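Local coordinates for putative cell adhesion protein (Bacteroides thetaiotaomicron, PDB 4DGU) that probably serves as a fimbrillin-like component of an adhesive bacterial pilus, and binds zinc ions, at residues Arg28-Leu33 / Phe125-Val130; Arg37-Thr42 / Gly104-Phe109. All blocks are in the same frame, centred on the assembly; numbering follows the deposited sequence.

Interaction 1: residues Arg28-Leu33 / Phe125-Val130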
loop_
_atom_site.group_PDB
_atom_site.type_symbol
_atom_site.label_atom_id
_atom_site.label_comp_id
_atom_site.label_asym_id
_atom_site.label_seq_id
_atom_site.Cartn_x
_atom_site.Cartn_y
_atom_site.Cartn_z
ATOM N N ARG A 28 12.115 -7.612 -4.098
ATOM C CA ARG A 28 12.097 -9.056 -4.078
ATOM C C ARG A 28 11.479 -9.557 -5.401
ATOM O O ARG A 28 10.448 -9.047 -5.829
ATOM C CB ARG A 28 11.267 -9.527 -2.867
ATOM C CG ARG A 28 10.898 -11.016 -2.828
ATOM C CD ARG A 28 12.077 -11.892 -2.486
ATOM N NE ARG A 28 12.350 -11.869 -1.054
ATOM C CZ ARG A 28 13.554 -11.706 -0.521
ATOM N NH1 ARG A 28 14.609 -11.511 -1.298
ATOM N NH2 ARG A 28 13.708 -11.704 0.797
ATOM N N THR A 29 12.157 -10.487 -6.063
ATOM C CA THR A 29 11.699 -11.205 -7.250
ATOM C C THR A 29 11.678 -12.649 -6.848
ATOM O O THR A 29 12.383 -13.016 -5.887
ATOM C CB THR A 29 12.592 -10.973 -8.502
ATOM O OG1 THR A 29 13.904 -11.476 -8.264
ATOM C CG2 THR A 29 12.647 -9.543 -8.925
ATOM N N SER A 30 10.913 -13.483 -7.569
ATOM C CA SER A 30 10.861 -14.923 -7.294
ATOM C C SER A 30 12.241 -15.579 -7.518
ATOM O O SER A 30 12.495 -16.664 -6.988
ATOM C CB SER A 30 9.799 -15.606 -8.153
ATOM O OG SER A 30 10.215 -15.668 -9.509
ATOM N N ASN A 31 13.111 -14.918 -8.318
ATOM C CA ASN A 31 14.478 -15.351 -8.621
ATOM C C ASN A 31 15.307 -15.446 -7.342
ATOM O O ASN A 31 16.166 -16.315 -7.245
ATOM C CB ASN A 31 15.158 -14.370 -9.607
ATOM C CG ASN A 31 14.520 -14.276 -10.968
ATOM O OD1 ASN A 31 13.504 -13.607 -11.175
ATOM N ND2 ASN A 31 15.132 -14.903 -11.944
ATOM N N ASP A 32 15.048 -14.549 -6.359
ATOM C CA ASP A 32 15.747 -14.503 -5.082
ATOM C C ASP A 32 15.586 -15.802 -4.305
ATOM O O ASP A 32 16.550 -16.276 -3.690
ATOM C CB ASP A 32 15.223 -13.329 -4.223
ATOM C CG ASP A 32 15.503 -11.948 -4.761
ATOM O OD1 ASP A 32 16.453 -11.805 -5.552
ATOM O OD2 ASP A 32 14.824 -10.998 -4.328
ATOM N N LEU A 33 14.343 -16.332 -4.294
ATOM C CA LEU A 33 13.931 -17.524 -3.566
ATOM C C LEU A 33 14.211 -18.742 -4.380
ATOM O O LEU A 33 14.622 -19.765 -3.823
ATOM C CB LEU A 33 12.416 -17.462 -3.238
ATOM C CG LEU A 33 11.906 -16.204 -2.513
ATOM C CD1 LEU A 33 10.396 -16.122 -2.537
ATOM C CD2 LEU A 33 12.507 -16.058 -1.089
ATOM N N PHE A 125 17.396 -14.905 -17.102
ATOM C CA PHE A 125 16.049 -15.428 -17.058
ATOM C C PHE A 125 15.102 -14.697 -16.083
ATOM O O PHE A 125 15.424 -14.442 -14.915
ATOM C CB PHE A 125 16.070 -16.914 -16.700
ATOM C CG PHE A 125 16.422 -17.795 -17.874
ATOM C CD1 PHE A 125 17.750 -18.104 -18.161
ATOM C CD2 PHE A 125 15.422 -18.319 -18.698
ATOM C CE1 PHE A 125 18.065 -18.926 -19.249
ATOM C CE2 PHE A 125 15.745 -19.129 -19.787
ATOM C CZ PHE A 125 17.062 -19.429 -20.054
ATOM N N LYS A 126 13.931 -14.341 -16.612
ATOM C CA LYS A 126 12.766 -13.857 -15.905
ATOM C C LYS A 126 11.846 -15.075 -15.656
ATOM O O LYS A 126 11.751 -15.917 -16.553
ATOM C CB LYS A 126 12.013 -12.812 -16.761
ATOM C CG LYS A 126 12.742 -11.520 -17.054
ATOM C CD LYS A 126 11.918 -10.626 -17.967
ATOM C CE LYS A 126 12.584 -9.298 -18.279
ATOM N NZ LYS A 126 11.833 -8.585 -19.355
ATOM N N ARG A 127 11.164 -15.178 -14.487
ATOM C CA ARG A 127 10.140 -16.210 -14.261
ATOM C C ARG A 127 8.820 -15.552 -14.691
ATOM O O ARG A 127 8.474 -14.496 -14.143
ATOM C CB ARG A 127 10.113 -16.725 -12.810
ATOM C CG ARG A 127 9.104 -17.861 -12.563
ATOM C CD ARG A 127 9.320 -18.564 -11.238
ATOM N NE ARG A 127 10.465 -19.480 -11.272
ATOM C CZ ARG A 127 11.656 -19.255 -10.708
ATOM N NH1 ARG A 127 11.871 -18.154 -10.012
ATOM N NH2 ARG A 127 12.629 -20.151 -10.817
HETATM N N MSE A 128 8.152 -16.108 -15.734
HETATM C CA MSE A 128 6.931 -15.545 -16.348
HETATM C C MSE A 128 5.662 -16.013 -15.642
HETATM O O MSE A 128 4.615 -15.362 -15.761
HETATM C CB MSE A 128 6.855 -15.856 -17.854
HETATM C CG MSE A 128 8.176 -15.632 -18.614
HETATM SE SE MSE A 128 9.011 -13.905 -18.261
HETATM C CE MSE A 128 7.649 -12.656 -19.025
ATOM N N THR A 129 5.764 -17.143 -14.910
ATOM C CA THR A 129 4.715 -17.700 -14.057
ATOM C C THR A 129 4.956 -17.199 -12.610
ATOM O O THR A 129 5.983 -16.554 -12.342
ATOM C CB THR A 129 4.676 -19.216 -14.161
ATOM O OG1 THR A 129 6.010 -19.689 -13.979
ATOM C CG2 THR A 129 4.106 -19.710 -15.503
ATOM N N VAL A 130 4.011 -17.489 -11.683
ATOM C CA VAL A 130 4.057 -16.994 -10.307
ATOM C C VAL A 130 4.167 -18.180 -9.317
ATOM O O VAL A 130 3.185 -18.898 -9.157
ATOM C CB VAL A 130 2.818 -16.069 -9.996
ATOM C CG1 VAL A 130 2.835 -15.532 -8.562
ATOM C CG2 VAL A 130 2.714 -14.911 -11.003
#

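Interaction 2: residues Arg37-Thr42 / Gly104-Phe109. With ZN (zinc ion), chain D.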
loop_
_atom_site.group_PDB
_atom_site.type_symbol
_atom_site.label_atom_id
_atom_site.label_comp_id
_atom_site.label_asym_id
_atom_site.label_seq_id
_atom_site.Cartn_x
_atom_site.Cartn_y
_atom_site.Cartn_z
ATOM N N ARG A 37 19.261 -20.802 -12.077
ATOM C CA ARG A 37 20.303 -21.835 -12.109
ATOM C C ARG A 37 19.878 -23.109 -11.332
ATOM O O ARG A 37 20.463 -24.174 -11.542
ATOM C CB ARG A 37 21.645 -21.284 -11.568
ATOM C CG ARG A 37 21.683 -20.989 -10.059
ATOM C CD ARG A 37 22.976 -20.310 -9.612
ATOM N NE ARG A 37 22.788 -18.873 -9.376
ATOM C CZ ARG A 37 22.404 -18.340 -8.219
ATOM N NH1 ARG A 37 22.164 -19.115 -7.168
ATOM N NH2 ARG A 37 22.245 -17.028 -8.108
ATOM N N ASN A 38 18.890 -22.995 -10.413
ATOM C CA ASN A 38 18.401 -24.144 -9.625
ATOM C C ASN A 38 17.352 -24.947 -10.426
ATOM O O ASN A 38 17.145 -26.118 -10.137
ATOM C CB ASN A 38 17.835 -23.704 -8.263
ATOM C CG ASN A 38 18.887 -23.309 -7.242
ATOM O OD1 ASN A 38 20.076 -23.131 -7.544
ATOM N ND2 ASN A 38 18.468 -23.160 -6.001
ATOM N N SER A 39 16.734 -24.327 -11.448
ATOM C CA SER A 39 15.759 -24.943 -12.369
ATOM C C SER A 39 16.452 -25.434 -13.618
ATOM O O SER A 39 16.272 -26.582 -14.021
ATOM C CB SER A 39 14.690 -23.932 -12.761
ATOM O OG SER A 39 13.891 -23.601 -11.640
ATOM N N ILE A 40 17.258 -24.558 -14.234
ATOM C CA ILE A 40 17.983 -24.871 -15.458
ATOM C C ILE A 40 19.396 -25.325 -15.078
ATOM O O ILE A 40 20.360 -24.558 -15.102
ATOM C CB ILE A 40 17.946 -23.710 -16.477
ATOM C CG1 ILE A 40 16.593 -22.965 -16.428
ATOM C CG2 ILE A 40 18.260 -24.253 -17.879
ATOM C CD1 ILE A 40 16.572 -21.628 -17.101
ATOM N N THR A 41 19.484 -26.595 -14.697
ATOM C CA THR A 41 20.719 -27.256 -14.283
ATOM C C THR A 41 21.361 -27.951 -15.502
ATOM O O THR A 41 20.791 -27.952 -16.601
ATOM C CB THR A 41 20.428 -28.231 -13.126
ATOM O OG1 THR A 41 19.434 -29.176 -13.541
ATOM C CG2 THR A 41 19.983 -27.516 -11.849
ATOM N N THR A 42 22.565 -28.525 -15.311
ATOM C CA THR A 42 23.269 -29.247 -16.370
ATOM C C THR A 42 22.362 -30.397 -16.845
ATOM O O THR A 42 21.755 -31.100 -16.024
ATOM C CB THR A 42 24.657 -29.709 -15.891
ATOM O OG1 THR A 42 25.377 -28.576 -15.402
ATOM C CG2 THR A 42 25.469 -30.381 -16.996
ATOM N N GLY A 104 0.831 -24.644 -13.206
ATOM C CA GLY A 104 1.498 -25.798 -12.617
ATOM C C GLY A 104 3.001 -25.676 -12.752
ATOM O O GLY A 104 3.676 -25.197 -11.839
ATOM N N GLN A 105 3.519 -26.078 -13.915
ATOM C CA GLN A 105 4.939 -26.036 -14.257
ATOM C C GLN A 105 5.347 -24.587 -14.535
ATOM O O GLN A 105 4.655 -23.871 -15.256
ATOM C CB GLN A 105 5.217 -26.975 -15.467
ATOM C CG GLN A 105 6.586 -26.862 -16.183
ATOM C CD GLN A 105 7.796 -27.174 -15.319
ATOM O OE1 GLN A 105 8.733 -26.375 -15.210
ATOM N NE2 GLN A 105 7.815 -28.337 -14.672
ATOM N N GLU A 106 6.471 -24.163 -13.945
ATOM C CA GLU A 106 7.047 -22.832 -14.151
ATOM C C GLU A 106 7.498 -22.634 -15.607
ATOM O O GLU A 106 7.881 -23.610 -16.267
ATOM C CB GLU A 106 8.264 -22.610 -13.222
ATOM C CG GLU A 106 9.493 -23.453 -13.546
ATOM C CD GLU A 106 10.688 -23.314 -12.625
ATOM O OE1 GLU A 106 10.764 -22.327 -11.856
ATOM O OE2 GLU A 106 11.561 -24.211 -12.680
ATOM N N HIS A 107 7.470 -21.372 -16.084
ATOM C CA HIS A 107 7.912 -20.990 -17.410
ATOM C C HIS A 107 8.790 -19.770 -17.293
ATOM O O HIS A 107 8.411 -18.757 -16.682
ATOM C CB HIS A 107 6.730 -20.759 -18.356
ATOM C CG HIS A 107 6.073 -22.042 -18.770
ATOM N ND1 HIS A 107 6.653 -22.876 -19.726
ATOM C CD2 HIS A 107 4.960 -22.634 -18.287
ATOM C CE1 HIS A 107 5.857 -23.921 -19.813
ATOM N NE2 HIS A 107 4.827 -23.821 -18.965
ATOM N N LEU A 108 10.011 -19.913 -17.795
ATOM C CA LEU A 108 11.053 -18.894 -17.744
ATOM C C LEU A 108 11.433 -18.448 -19.156
ATOM O O LEU A 108 11.392 -19.225 -20.123
ATOM C CB LEU A 108 12.301 -19.391 -16.958
ATOM C CG LEU A 108 12.077 -20.441 -15.814
ATOM C CD1 LEU A 108 13.398 -20.995 -15.311
ATOM C CD2 LEU A 108 11.355 -19.864 -14.653
ATOM N N PHE A 109 11.750 -17.162 -19.261
ATOM C CA PHE A 109 12.150 -16.535 -20.504
ATOM C C PHE A 109 13.400 -15.728 -20.251
ATOM O O PHE A 109 13.426 -14.904 -19.341
ATOM C CB PHE A 109 11.016 -15.676 -21.094
ATOM C CG PHE A 109 11.367 -15.099 -22.437
ATOM C CD1 PHE A 109 11.366 -15.897 -23.574
ATOM C CD2 PHE A 109 11.755 -13.770 -22.562
ATOM C CE1 PHE A 109 11.720 -15.373 -24.810
ATOM C CE2 PHE A 109 12.096 -13.248 -23.800
ATOM C CZ PHE A 109 12.063 -14.050 -24.918
HETATM ZN ZN ZN D . 3.335 -25.347 -18.622
HETATM O O HOH W 1 2.625 -25.055 -16.517
HETATM O O HOH W 2 1.627 -24.918 -20.077
#

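Interaction 1: residues Arg28-Leu33 / Phe125-Val130
Arg127 starts out with CG anti to its backbone N (chi1 -177°) and bends at chi3, -76°, a course that brings NH1 up to the hydroxyl of Ser30. Asn31, with CG beside its backbone N, brings ND2 to the carbonyl of Phe125.

Two bonds result. Arg127 NH1 donates to Ser30 OG over 3.0 Å, nearly straight at 159°, with the oxygen at the edge of the guanidinium and close to its plane. The aliphatic part of the arginine also runs alongside the hydroxyl, Arg127 CB and Ser30 OG being 3.5 Å apart. The second bond, Asn31 ND2 to Phe125 O, is also 3.0 Å long but more bent, and the donor is tilted from the carbonyl plane.

Within the turn itself, Asp32 OD2 is gripped from opposite faces of its carboxylate by Thr29 N and by Arg28 NH1, the latter a salt bridge of 3.1 Å.

Arg127 NE forms a salt bridge with Glu106 and NH1 also donates to Phe34 O, while Asn31 has a second acceptor for ND2 in Asp20 and a bond from OD1 to the hydroxyl of Tyr246 of a third subunit. Without the guanidinium, as with an alanine in place of Arg127, Glu106 would probably lose its charged mate, and Ser30 OG and Phe34 O a donor, with a gap opened between turn and strand.

The contact thus pins the short helical turn around 30-33 to strand 120-135 in the large mixed sheet of this fimbrillin-like fold, with Ser30 also against Thr225 of strand 225-230 and Arg127 against Leu108 of strand 108-114.

Interaction 2: residues Arg37-Thr42 / Gly104-Phe109
Ser39 OG donates to Glu106 OE2 over a short 2.6 Å, meeting the carboxylate on its syn side and 16° out of its plane. The bond joins the short helical turn around 36-39 to the run leading into strand 108-114, part of the mixed sheet of this fimbrillin-like fold. Glu106 reaches across because its CG lies between the backbone N and carbonyl carbon (chi1 69°) and the chain is extended beyond that point. One carboxylate serves two partners, OE2 taking the serine while OE1 is held in the salt bridge to Arg127, whose charge is likely to favour the ionised acid.

Beside this polar link, Ile40 and Leu108 reach toward each other tip to tip, Ile40 CD1 lying 3.7 Å from Leu108 CD1. Both also touch Phe125 and Tyr83, so the apolar side of the contact continues to strands 120-135 and 77-83.

His107, between Glu106 and Leu108, takes no part in this contact and binds a zinc ion through NE2 at 2.2 Å. Two waters are further ligands of the metal, and one of these, water 1, donates to Gln105 O at 2.7 Å.

Overall arrangement
Both contacts fasten successive helical turns, around 30-33 and 36-39, to one mixed sheet: interaction 1 to strand 120-135, interaction 2 to the start of the neighbouring antiparallel strand 108-114 with the loop before it. Interaction 2 is nested within the chain loop that interaction 1 closes, and their centres are about 10 Å apart. Interaction 1 is fully buried and its bonds across the segments are polar, and two further subunits approach it. Interaction 2 is partly buried, mixes a serine-carboxylate bond with aliphatic packing, has a zinc ion at its far side, and no other protein chain of the assembly touches its segments. Along the strands, Met128 N probably bonds to His107 O and Lys126 N to Phe109 O.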